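Local atomic coordinates of orotate phosphoribosyltransferase (Aeropyrum pernix, PDB entry 2YZK), a protein that probably catalyses the magnesium-dependent transfer of ribose phosphate from 5-phosphoribose 1-diphosphate to orotate, giving orotidine 5'-phosphate in pyrimidine biosynthesis. Residues M75-L78 and P83-Y86; V109-D114 and E127-N132. All coordinates share one frame; numbering follows the deposited sequence.

Contact 1. Residues M75-L78 and P83-Y86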
loop_
_atom_site.group_PDB
_atom_site.type_symbol
_atom_site.label_atom_id
_atom_site.label_comp_id
_atom_site.label_asym_id
_atom_site.label_seq_id
_atom_site.Cartn_x
_atom_site.Cartn_y
_atom_site.Cartn_z
HETATM N N MSE A 75 -1.454 6.685 2.955
HETATM C CA MSE A 75 -1.395 8.126 2.766
HETATM C C MSE A 75 -2.249 8.861 3.796
HETATM O O MSE A 75 -1.859 9.919 4.272
HETATM C CB MSE A 75 -1.812 8.484 1.336
HETATM C CG MSE A 75 -0.869 7.884 0.295
HETATM SE SE MSE A 75 -1.412 8.107 -1.414
HETATM C CE MSE A 75 -0.986 9.838 -1.605
ATOM N N LEU A 76 -3.405 8.298 4.137
ATOM C CA LEU A 76 -4.275 8.900 5.146
ATOM C C LEU A 76 -3.613 8.847 6.520
ATOM O O LEU A 76 -3.682 9.805 7.293
ATOM C CB LEU A 76 -5.619 8.173 5.210
ATOM C CG LEU A 76 -6.568 8.393 4.034
ATOM C CD1 LEU A 76 -7.748 7.430 4.148
ATOM C CD2 LEU A 76 -7.045 9.850 4.019
ATOM N N ALA A 77 -2.976 7.722 6.826
ATOM C CA ALA A 77 -2.303 7.566 8.109
ATOM C C ALA A 77 -1.182 8.595 8.254
ATOM O O ALA A 77 -1.018 9.191 9.318
ATOM C CB ALA A 77 -1.750 6.142 8.244
ATOM N N LEU A 78 -0.419 8.815 7.186
ATOM C CA LEU A 78 0.665 9.795 7.232
ATOM C C LEU A 78 0.107 11.213 7.405
ATOM O O LEU A 78 0.634 12.008 8.188
ATOM C CB LEU A 78 1.514 9.721 5.953
ATOM C CG LEU A 78 2.742 10.645 5.877
ATOM C CD1 LEU A 78 3.684 10.365 7.044
ATOM C CD2 LEU A 78 3.460 10.433 4.553
ATOM N N PRO A 83 -1.180 5.615 13.337
ATOM C CA PRO A 83 -0.667 4.266 13.095
ATOM C C PRO A 83 -1.382 3.674 11.879
ATOM O O PRO A 83 -2.538 4.007 11.604
ATOM C CB PRO A 83 -1.046 3.518 14.371
ATOM C CG PRO A 83 -1.036 4.576 15.408
ATOM C CD PRO A 83 -1.683 5.746 14.717
ATOM N N LEU A 84 -0.686 2.809 11.149
ATOM C CA LEU A 84 -1.271 2.157 9.989
ATOM C C LEU A 84 -1.265 0.653 10.202
ATOM O O LEU A 84 -0.383 0.102 10.861
ATOM C CB LEU A 84 -0.476 2.478 8.713
ATOM C CG LEU A 84 -0.852 1.637 7.486
ATOM C CD1 LEU A 84 -2.245 2.040 6.978
ATOM C CD2 LEU A 84 0.198 1.831 6.388
ATOM N N GLY A 85 -2.274 -0.002 9.650
ATOM C CA GLY A 85 -2.357 -1.446 9.724
ATOM C C GLY A 85 -3.076 -1.860 8.459
ATOM O O GLY A 85 -3.642 -1.012 7.762
ATOM N N TYR A 86 -3.040 -3.145 8.131
ATOM C CA TYR A 86 -3.745 -3.614 6.948
ATOM C C TYR A 86 -3.947 -5.106 6.968
ATOM O O TYR A 86 -3.218 -5.848 7.639
ATOM C CB TYR A 86 -3.033 -3.176 5.656
ATOM C CG TYR A 86 -1.640 -3.722 5.425
ATOM C CD1 TYR A 86 -1.441 -4.912 4.726
ATOM C CD2 TYR A 86 -0.515 -3.001 5.830
ATOM C CE1 TYR A 86 -0.156 -5.363 4.423
ATOM C CE2 TYR A 86 0.772 -3.445 5.536
ATOM C CZ TYR A 86 0.944 -4.624 4.829
ATOM O OH TYR A 86 2.213 -5.046 4.503
#

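Contact 2. Residues V109-D114 and E127-N132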
loop_
_atom_site.group_PDB
_atom_site.type_symbol
_atom_site.label_atom_id
_atom_site.label_comp_id
_atom_site.label_asym_id
_atom_site.label_seq_id
_atom_site.Cartn_x
_atom_site.Cartn_y
_atom_site.Cartn_z
ATOM N N VAL A 109 -10.617 1.564 15.135
ATOM C CA VAL A 109 -10.026 1.879 13.840
ATOM C C VAL A 109 -11.079 2.084 12.758
ATOM O O VAL A 109 -12.255 1.775 12.948
ATOM C CB VAL A 109 -9.089 0.745 13.371
ATOM C CG1 VAL A 109 -8.083 0.419 14.453
ATOM C CG2 VAL A 109 -9.907 -0.488 13.001
ATOM N N VAL A 110 -10.639 2.613 11.624
ATOM C CA VAL A 110 -11.505 2.813 10.472
ATOM C C VAL A 110 -10.835 2.047 9.338
ATOM O O VAL A 110 -9.627 2.176 9.134
ATOM C CB VAL A 110 -11.613 4.299 10.072
ATOM C CG1 VAL A 110 -12.342 4.435 8.743
ATOM C CG2 VAL A 110 -12.359 5.073 11.152
ATOM N N VAL A 111 -11.602 1.229 8.622
ATOM C CA VAL A 111 -11.041 0.473 7.508
ATOM C C VAL A 111 -11.236 1.263 6.224
ATOM O O VAL A 111 -12.243 1.953 6.056
ATOM C CB VAL A 111 -11.699 -0.910 7.353
ATOM C CG1 VAL A 111 -11.347 -1.774 8.538
ATOM C CG2 VAL A 111 -13.198 -0.770 7.236
ATOM N N VAL A 112 -10.261 1.155 5.325
ATOM C CA VAL A 112 -10.290 1.886 4.065
ATOM C C VAL A 112 -10.049 0.993 2.850
ATOM O O VAL A 112 -9.139 0.158 2.843
ATOM C CB VAL A 112 -9.206 2.996 4.066
ATOM C CG1 VAL A 112 -9.194 3.731 2.731
ATOM C CG2 VAL A 112 -9.455 3.961 5.213
ATOM N N ASP A 113 -10.872 1.173 1.821
ATOM C CA ASP A 113 -10.711 0.416 0.582
ATOM C C ASP A 113 -11.002 1.389 -0.550
ATOM O O ASP A 113 -11.685 2.391 -0.341
ATOM C CB ASP A 113 -11.680 -0.769 0.524
ATOM C CG ASP A 113 -11.179 -1.887 -0.383
ATOM O OD1 ASP A 113 -10.147 -1.693 -1.060
ATOM O OD2 ASP A 113 -11.814 -2.962 -0.416
ATOM N N ASP A 114 -10.487 1.120 -1.747
ATOM C CA ASP A 114 -10.743 2.052 -2.828
ATOM C C ASP A 114 -12.162 1.965 -3.373
ATOM O O ASP A 114 -12.841 2.983 -3.479
ATOM C CB ASP A 114 -9.687 1.913 -3.946
ATOM C CG ASP A 114 -9.636 0.526 -4.576
ATOM O OD1 ASP A 114 -10.211 -0.443 -4.032
ATOM O OD2 ASP A 114 -8.981 0.414 -5.636
ATOM N N GLU A 127 -13.752 -8.862 10.262
ATOM C CA GLU A 127 -13.706 -10.047 11.112
ATOM C C GLU A 127 -12.311 -10.263 11.696
ATOM O O GLU A 127 -12.169 -10.599 12.872
ATOM C CB GLU A 127 -14.174 -11.282 10.335
ATOM C CG GLU A 127 -15.648 -11.209 9.942
ATOM C CD GLU A 127 -16.156 -12.475 9.276
ATOM O OE1 GLU A 127 -15.543 -12.911 8.276
ATOM O OE2 GLU A 127 -17.174 -13.031 9.747
ATOM N N VAL A 128 -11.279 -10.056 10.882
ATOM C CA VAL A 128 -9.906 -10.214 11.350
ATOM C C VAL A 128 -9.605 -9.175 12.432
ATOM O O VAL A 128 -9.024 -9.490 13.468
ATOM C CB VAL A 128 -8.906 -10.052 10.182
ATOM C CG1 VAL A 128 -7.477 -10.075 10.699
ATOM C CG2 VAL A 128 -9.113 -11.173 9.180
ATOM N N LEU A 129 -10.012 -7.933 12.198
ATOM C CA LEU A 129 -9.783 -6.882 13.180
ATOM C C LEU A 129 -10.478 -7.166 14.513
ATOM O O LEU A 129 -9.858 -7.064 15.572
ATOM C CB LEU A 129 -10.273 -5.545 12.625
ATOM C CG LEU A 129 -9.402 -4.953 11.522
ATOM C CD1 LEU A 129 -10.168 -3.863 10.794
ATOM C CD2 LEU A 129 -8.126 -4.402 12.136
ATOM N N ARG A 130 -11.759 -7.527 14.456
ATOM C CA ARG A 130 -12.524 -7.790 15.673
ATOM C C ARG A 130 -12.001 -8.979 16.466
ATOM O O ARG A 130 -12.084 -8.998 17.700
ATOM C CB ARG A 130 -14.004 -7.990 15.334
ATOM C CG ARG A 130 -14.682 -6.695 14.930
ATOM C CD ARG A 130 -16.162 -6.860 14.684
ATOM N NE ARG A 130 -16.790 -5.574 14.406
ATOM C CZ ARG A 130 -17.989 -5.423 13.859
ATOM N NH1 ARG A 130 -18.709 -6.485 13.519
ATOM N NH2 ARG A 130 -18.463 -4.204 13.639
ATOM N N SER A 131 -11.457 -9.963 15.760
ATOM C CA SER A 131 -10.915 -11.153 16.401
ATOM C C SER A 131 -9.540 -10.894 17.004
ATOM O O SER A 131 -9.058 -11.676 17.828
ATOM C CB SER A 131 -10.815 -12.302 15.391
ATOM O OG SER A 131 -12.099 -12.691 14.939
ATOM N N ASN A 132 -8.909 -9.797 16.602
ATOM C CA ASN A 132 -7.586 -9.475 17.113
ATOM C C ASN A 132 -7.551 -8.313 18.100
ATOM O O ASN A 132 -6.512 -7.681 18.287
ATOM C CB ASN A 132 -6.622 -9.223 15.948
ATOM C CG ASN A 132 -6.175 -10.513 15.278
ATOM O OD1 ASN A 132 -5.350 -11.251 15.816
ATOM N ND2 ASN A 132 -6.729 -10.799 14.106
#

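Contact 1. Residues M75-L78 and P83-Y86
The methyl of Ala77, on helix 70-80, rests against CB of Leu84 at the start of the following strand, the helix contributing the small side chain and the strand the larger one. The leucine can be followed outward from its backbone. Its CB lies 3.9 Å from CB of Ala77, a methyl-to-methylene contact that lets the two backbones approach to 5.8 Å between the CA atoms of Ala77 and Leu84. At CG the chain turns anti to the backbone N (chi1 169°), which carries the branch past the alanine methyl rather than straight onto it. Of the two terminal methyls, CD1 stays on the nearer side, 4.3 Å from CB of Ala77, while CD2 diverges. The leucine side chain also packs against Ala73 and Ala74, so three alanines of helix 70-80 receive it.

The alanine methyl has a second neighbour in the carbonyl oxygen of Pro83, with 4.1 Å between Ala77 CB and Pro83 O. No hydrogen bond joins residues 75-78 to 83-86. The polar backbone of Pro83 and Gly85 pairs instead with Val62 in the adjacent strand, while Met75 and Leu76 cover helix 38-58. Apolar and compact, the joint is the return from helix to sheet in the beta-alpha-beta unit formed by strand 61-65, helix 70-80 and strand 84-87.

Contact 2. Residues V109-D114 and E127-N132
Leu129 reaches from the last turns of helix 120-131 to two valines of the central strand, and its CD1 methyl does the touching in both cases. The residue has the greatest surface buried by the contact, with Val109 and Val111 sharing the other side of it equally. The two valines sit two residues apart on one face of the strand, so a single branch can meet both. CD1 of Leu129 lies 3.3 Å from CG1 of Val111, tighter than ordinary van der Waals contact, and the two side chains pass each other in opposite directions. Its approach to Val109 is looser and at a slant, with 4.0 Å between Leu129 CD1 and Val109 CG2. The leucine spans the gap because it is extended: CG stands anti to its own carbonyl carbon (chi1 -72°) and CD1 nearly anti to CA (chi2 164°), making that methyl the far end of the side chain. This suits a separation of 8.8 Å between the CA atoms of Val109 and Leu129.

Other residues complete the apolar layer. Val111 also packs against Ile122 and Ile126 of the same helix, and both valines meet Val136 on the neighbouring strand. The helix end is tied down by its own polar groups. Ser131 N and Ser131 OG approach Glu127 O from opposite faces of the carbonyl plane, the hydroxyl at 2.9 Å, while Asn132 ND2 donates to Val128 O over 2.7 Å.

Asp113 and Asp114, beyond the valines, begin the run 113-121, predicted to bind 5-phosphoribose 1-diphosphate in a site shared between the two subunits. A central strand, a binding loop and a helix folded back onto that strand are characteristic of the type I phosphoribosyltransferase fold.

Contacts 1 and 2 place helices on opposite faces of the same parallel sheet, in which strand 61-65 separates strand 84-87 from strand 108-113. Their centres are 12 Å apart. They also meet directly: Leu76 CD1 packs 4.0 Å from Val112 CG2, because Val112 points to the face opposite the one that carries Val109 and Val111. Only contact 2 includes residues of the predicted phosphoribosyl diphosphate site, Asp113 and Asp114; contact 1 stands back from it, the side chain of Leu84 being about 12 Å from those of Asp113 and Arg88. The side chain of Leu129 is likewise about 12 Å from that of Arg88.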